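Local coordinates for AcrVIA1 (Listeria seeligeri, PDB 6VRB), which is an anti-CRISPR protein that probably inhibits the RNA-guided type VI-A CRISPR nuclease Cas13a, at residues K49-V62 / L74-I86. Sequence-based numbering, arbitrary orientation.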
loop_
_atom_site.group_PDB
_atom_site.type_symbol
_atom_site.label_atom_id
_atom_site.label_comp_id
_atom_site.label_asym_id
_atom_site.label_seq_id
_atom_site.Cartn_x
_atom_site.Cartn_y
_atom_site.Cartn_z
ATOM N N LYS C 49 23.397 12.154 36.875
ATOM C CA LYS C 49 23.307 11.131 37.906
ATOM C C LYS C 49 22.842 9.804 37.325
ATOM O O LYS C 49 23.223 8.736 37.821
ATOM C CB LYS C 49 22.357 11.597 39.007
ATOM C CG LYS C 49 22.242 10.681 40.201
ATOM C CD LYS C 49 23.570 10.567 40.909
ATOM C CE LYS C 49 23.993 11.909 41.487
ATOM N NZ LYS C 49 23.078 12.360 42.569
ATOM N N TRP C 50 22.019 9.852 36.272
ATOM C CA TRP C 50 21.524 8.620 35.667
ATOM C C TRP C 50 22.640 7.882 34.946
ATOM O O TRP C 50 22.717 6.651 35.011
ATOM C CB TRP C 50 20.389 8.902 34.686
ATOM C CG TRP C 50 19.702 7.650 34.209
ATOM C CD1 TRP C 50 18.693 6.979 34.825
ATOM C CD2 TRP C 50 20.065 6.861 33.077
ATOM N NE1 TRP C 50 18.353 5.862 34.107
ATOM C CE2 TRP C 50 19.196 5.761 33.036
ATOM C CE3 TRP C 50 21.031 6.991 32.081
ATOM C CZ2 TRP C 50 19.261 4.806 32.039
ATOM C CZ3 TRP C 50 21.098 6.043 31.096
ATOM C CH2 TRP C 50 20.217 4.965 31.075
ATOM N N PHE C 51 23.519 8.610 34.254
ATOM C CA PHE C 51 24.679 7.993 33.615
ATOM C C PHE C 51 25.847 7.806 34.574
ATOM O O PHE C 51 27.002 8.017 34.203
ATOM C CB PHE C 51 25.118 8.869 32.447
ATOM C CG PHE C 51 24.189 8.878 31.281
ATOM C CD1 PHE C 51 24.300 7.930 30.287
ATOM C CD2 PHE C 51 23.230 9.861 31.160
ATOM C CE1 PHE C 51 23.455 7.952 29.204
ATOM C CE2 PHE C 51 22.381 9.884 30.080
ATOM C CZ PHE C 51 22.495 8.928 29.101
ATOM N N GLU C 52 25.582 7.380 35.786
ATOM C CA GLU C 52 26.621 7.045 36.745
ATOM C C GLU C 52 26.335 5.748 37.473
ATOM O O GLU C 52 27.274 5.025 37.816
ATOM C CB GLU C 52 26.776 8.180 37.767
ATOM C CG GLU C 52 27.954 8.057 38.714
ATOM C CD GLU C 52 28.051 9.225 39.678
ATOM O OE1 GLU C 52 27.173 10.112 39.630
ATOM O OE2 GLU C 52 29.008 9.256 40.482
ATOM N N MET C 53 25.058 5.551 37.813
ATOM C CA MET C 53 24.581 4.271 38.392
ATOM C C MET C 53 24.658 3.222 37.279
ATOM O O MET C 53 25.125 2.099 37.543
ATOM C CB MET C 53 23.129 4.406 38.857
ATOM C CG MET C 53 22.942 5.428 39.960
ATOM S SD MET C 53 21.247 5.462 40.591
ATOM C CE MET C 53 20.389 6.198 39.202
ATOM N N TRP C 54 24.242 3.617 36.070
ATOM C CA TRP C 54 24.233 2.733 34.873
ATOM C C TRP C 54 25.665 2.329 34.514
ATOM O O TRP C 54 25.899 1.130 34.273
ATOM C CB TRP C 54 23.554 3.462 33.707
ATOM C CG TRP C 54 23.524 2.694 32.421
ATOM C CD1 TRP C 54 22.908 1.499 32.193
ATOM C CD2 TRP C 54 24.122 3.079 31.170
ATOM N NE1 TRP C 54 23.091 1.109 30.894
ATOM C CE2 TRP C 54 23.829 2.058 30.241
ATOM C CE3 TRP C 54 24.875 4.178 30.745
ATOM C CZ2 TRP C 54 24.265 2.109 28.918
ATOM C CZ3 TRP C 54 25.304 4.226 29.438
ATOM C CH2 TRP C 54 25.003 3.203 28.538
ATOM N N LYS C 55 26.584 3.297 34.522
ATOM C CA LYS C 55 28.013 3.043 34.203
ATOM C C LYS C 55 28.605 2.121 35.273
ATOM O O LYS C 55 29.340 1.185 34.911
ATOM C CB LYS C 55 28.772 4.372 34.160
ATOM C CG LYS C 55 30.095 4.342 33.410
ATOM C CD LYS C 55 29.931 4.045 31.937
ATOM C CE LYS C 55 28.820 4.852 31.304
ATOM N NZ LYS C 55 28.876 6.270 31.731
ATOM N N SER C 56 28.191 2.299 36.531
ATOM C CA SER C 56 28.699 1.468 37.655
ATOM C C SER C 56 28.348 -0.002 37.405
ATOM O O SER C 56 27.217 -0.273 36.963
ATOM C CB SER C 56 28.128 1.938 38.966
ATOM O OG SER C 56 26.759 1.579 39.076
ATOM N N PRO C 57 29.254 -0.957 37.709
ATOM C CA PRO C 57 29.010 -2.387 37.465
ATOM C C PRO C 57 27.840 -3.011 38.243
ATOM O O PRO C 57 27.130 -3.807 37.662
ATOM C CB PRO C 57 30.315 -3.065 37.909
ATOM C CG PRO C 57 31.343 -1.957 37.890
ATOM C CD PRO C 57 30.574 -0.717 38.290
ATOM N N THR C 58 27.678 -2.659 39.523
ATOM C CA THR C 58 26.582 -3.248 40.342
ATOM C C THR C 58 25.283 -2.459 40.142
ATOM O O THR C 58 24.823 -1.832 41.116
ATOM C CB THR C 58 26.965 -3.280 41.827
ATOM O OG1 THR C 58 27.047 -1.933 42.294
ATOM C CG2 THR C 58 28.272 -3.997 42.085
ATOM N N SER C 59 24.704 -2.522 38.937
ATOM C CA SER C 59 23.437 -1.808 38.630
ATOM C C SER C 59 22.559 -2.679 37.724
ATOM O O SER C 59 23.116 -3.383 36.863
ATOM C CB SER C 59 23.728 -0.480 37.991
ATOM O OG SER C 59 24.350 -0.658 36.728
ATOM N N SER C 60 21.235 -2.576 37.879
ATOM C CA SER C 60 20.261 -3.347 37.062
ATOM C C SER C 60 19.420 -2.361 36.246
ATOM O O SER C 60 18.926 -1.385 36.838
ATOM C CB SER C 60 19.397 -4.207 37.939
ATOM O OG SER C 60 18.816 -3.437 38.980
ATOM N N LEU C 61 19.247 -2.617 34.945
ATOM C CA LEU C 61 18.503 -1.697 34.100
ATOM C C LEU C 61 17.112 -2.263 33.844
ATOM O O LEU C 61 16.962 -3.465 33.618
ATOM C CB LEU C 61 19.236 -1.461 32.774
ATOM C CG LEU C 61 18.683 -0.445 31.777
ATOM C CD1 LEU C 61 18.748 0.937 32.343
ATOM C CD2 LEU C 61 19.439 -0.500 30.484
ATOM N N VAL C 62 16.095 -1.405 33.906
ATOM C CA VAL C 62 14.700 -1.784 33.700
ATOM C C VAL C 62 14.160 -0.972 32.534
ATOM O O VAL C 62 14.331 0.249 32.502
ATOM C CB VAL C 62 13.855 -1.546 34.968
ATOM C CG1 VAL C 62 12.388 -1.809 34.706
ATOM C CG2 VAL C 62 14.345 -2.415 36.105
ATOM N N LEU C 74 13.604 4.193 30.763
ATOM C CA LEU C 74 14.698 3.360 31.248
ATOM C C LEU C 74 14.972 3.642 32.722
ATOM O O LEU C 74 15.279 4.777 33.085
ATOM C CB LEU C 74 15.944 3.640 30.419
ATOM C CG LEU C 74 15.793 3.346 28.933
ATOM C CD1 LEU C 74 16.987 3.859 28.185
ATOM C CD2 LEU C 74 15.625 1.863 28.710
ATOM N N PHE C 75 14.890 2.622 33.571
ATOM C CA PHE C 75 15.129 2.768 35.004
ATOM C C PHE C 75 16.410 2.040 35.384
ATOM O O PHE C 75 16.644 0.920 34.924
ATOM C CB PHE C 75 13.959 2.221 35.824
ATOM C CG PHE C 75 12.714 3.057 35.754
ATOM C CD1 PHE C 75 12.556 4.157 36.576
ATOM C CD2 PHE C 75 11.704 2.742 34.867
ATOM C CE1 PHE C 75 11.411 4.929 36.512
ATOM C CE2 PHE C 75 10.561 3.513 34.794
ATOM C CZ PHE C 75 10.415 4.604 35.617
ATOM N N VAL C 76 17.225 2.661 36.235
ATOM C CA VAL C 76 18.408 2.021 36.806
ATOM C C VAL C 76 18.173 1.808 38.289
ATOM O O VAL C 76 17.940 2.768 39.030
ATOM C CB VAL C 76 19.677 2.859 36.591
ATOM C CG1 VAL C 76 20.836 2.191 37.267
ATOM C CG2 VAL C 76 19.977 3.013 35.140
ATOM N N ILE C 77 18.261 0.562 38.733
ATOM C CA ILE C 77 18.095 0.217 40.137
ATOM C C ILE C 77 19.462 -0.102 40.721
ATOM O O ILE C 77 20.156 -1.006 40.241
ATOM C CB ILE C 77 17.125 -0.959 40.318
ATOM C CG1 ILE C 77 15.737 -0.560 39.829
ATOM C CG2 ILE C 77 17.072 -1.363 41.764
ATOM C CD1 ILE C 77 14.777 -1.701 39.737
ATOM N N GLU C 78 19.845 0.638 41.754
ATOM C CA GLU C 78 21.130 0.470 42.412
ATOM C C GLU C 78 21.010 -0.707 43.385
ATOM O O GLU C 78 19.918 -1.236 43.606
ATOM C CB GLU C 78 21.532 1.809 43.042
ATOM C CG GLU C 78 22.949 1.952 43.617
ATOM C CD GLU C 78 24.040 1.792 42.576
ATOM O OE1 GLU C 78 23.794 2.088 41.393
ATOM O OE2 GLU C 78 25.150 1.358 42.947
ATOM N N LYS C 79 22.138 -1.144 43.955
ATOM C CA LYS C 79 22.163 -2.338 44.796
ATOM C C LYS C 79 21.389 -2.133 46.094
ATOM O O LYS C 79 20.785 -3.077 46.618
ATOM C CB LYS C 79 23.615 -2.725 45.077
ATOM C CG LYS C 79 23.789 -4.039 45.799
ATOM C CD LYS C 79 23.186 -5.171 44.987
ATOM C CE LYS C 79 23.969 -5.426 43.712
ATOM N NZ LYS C 79 23.403 -6.571 42.945
ATOM N N ASP C 80 21.360 -0.910 46.611
ATOM C CA ASP C 80 20.585 -0.584 47.804
ATOM C C ASP C 80 19.567 0.487 47.436
ATOM O O ASP C 80 19.802 1.677 47.660
ATOM C CB ASP C 80 21.495 -0.128 48.931
ATOM C CG ASP C 80 22.351 -1.252 49.473
ATOM O OD1 ASP C 80 21.914 -2.419 49.405
ATOM O OD2 ASP C 80 23.463 -0.969 49.966
ATOM N N GLY C 81 18.425 0.054 46.901
ATOM C CA GLY C 81 17.381 0.988 46.501
ATOM C C GLY C 81 17.808 1.852 45.329
ATOM O O GLY C 81 18.438 1.377 44.376
ATOM N N GLU C 82 17.448 3.142 45.410
ATOM C CA GLU C 82 17.911 4.202 44.505
ATOM C C GLU C 82 17.533 3.938 43.049
ATOM O O GLU C 82 18.387 3.694 42.195
ATOM C CB GLU C 82 19.420 4.425 44.642
ATOM C CG GLU C 82 19.848 4.990 45.980
ATOM C CD GLU C 82 19.419 6.430 46.171
ATOM O OE1 GLU C 82 19.383 7.183 45.174
ATOM O OE2 GLU C 82 19.116 6.810 47.322
ATOM N N CYS C 83 16.237 3.978 42.765
ATOM C CA CYS C 83 15.749 3.821 41.403
ATOM C C CYS C 83 15.507 5.192 40.784
ATOM O O CYS C 83 14.627 5.933 41.233
ATOM C CB CYS C 83 14.471 2.989 41.380
ATOM S SG CYS C 83 13.860 2.672 39.730
ATOM N N LEU C 84 16.293 5.530 39.768
ATOM C CA LEU C 84 16.093 6.709 38.940
ATOM C C LEU C 84 15.706 6.293 37.531
ATOM O O LEU C 84 15.942 5.164 37.106
ATOM C CB LEU C 84 17.349 7.580 38.901
ATOM C CG LEU C 84 17.589 8.652 39.958
ATOM C CD1 LEU C 84 17.961 8.068 41.310
ATOM C CD2 LEU C 84 18.670 9.587 39.452
ATOM N N GLY C 85 15.134 7.236 36.789
ATOM C CA GLY C 85 14.699 6.968 35.435
ATOM C C GLY C 85 14.691 8.179 34.529
ATOM O O GLY C 85 14.372 9.286 34.962
ATOM N N ILE C 86 15.054 7.983 33.271
ATOM C CA ILE C 86 15.000 9.038 32.262
ATOM C C ILE C 86 14.121 8.540 31.128
ATOM O O ILE C 86 13.869 7.328 31.013
ATOM C CB ILE C 86 16.411 9.420 31.758
ATOM C CG1 ILE C 86 17.064 8.222 31.089
ATOM C CG2 ILE C 86 17.270 9.943 32.880
ATOM C CD1 ILE C 86 18.283 8.574 30.333
#
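Ser60 faces Ile77 and Val62 faces Phe75 as hydrogen-bonded antiparallel pairs, with Leu61 and Val76 forming the non-hydrogen-bonded pair between them. The axes of strands 59-62 and 74-78 run 4.5 Å apart at 156°, and reciprocal N-H···O=C bonds close both hydrogen-bonded pairs; Ile77 N to Ser60 O measures 2.8 Å. Helix 49-53 lies over the sheet, its axis passing 8.9 Å from that of strand 74-78, at 57° between their N-to-C directions.

Ile77 O accepts two donors, Ser60 N and, at 3.0 Å, Ser60 OG; the hydroxyl approaches tilted from the carbonyl plane, and the OG bond is consistent with holding the serine rotamer. Trp50 carries the helix-sheet packing. With CG anti to the backbone N, its indole reaches down between Val76 and Ile86, whose methyls meet opposite ring faces. Ile86 CD1 makes a CH-pi contact, 3.7 Å from the centroid of the six-membered ring and 14° off its normal, while Val76 CG2 lies against the other face toward the rim, nearest NE1 and CE2. Trp50 NE1 gives a weak, bent hydrogen bond to Leu74 O (3.4 Å). One turn along, Met53 rests its CB on Val76 CG1 (3.6 Å), and its bent chain carries CE across the Leu84 side chain.

Through Trp50 and Met53, helix 44-53 packs on the sheet face that bears Leu61 and Val76, with Phe91 of helix 88-94 touching Leu74 and Ile86. On the reverse face, Val62 and Ile77 meet Ile163 of helix 163-175 and Phe75 meets Leu160 of helix 156-160. Beyond edge strand 59-62, Leu61 forms a backbone hydrogen bond with Asp123.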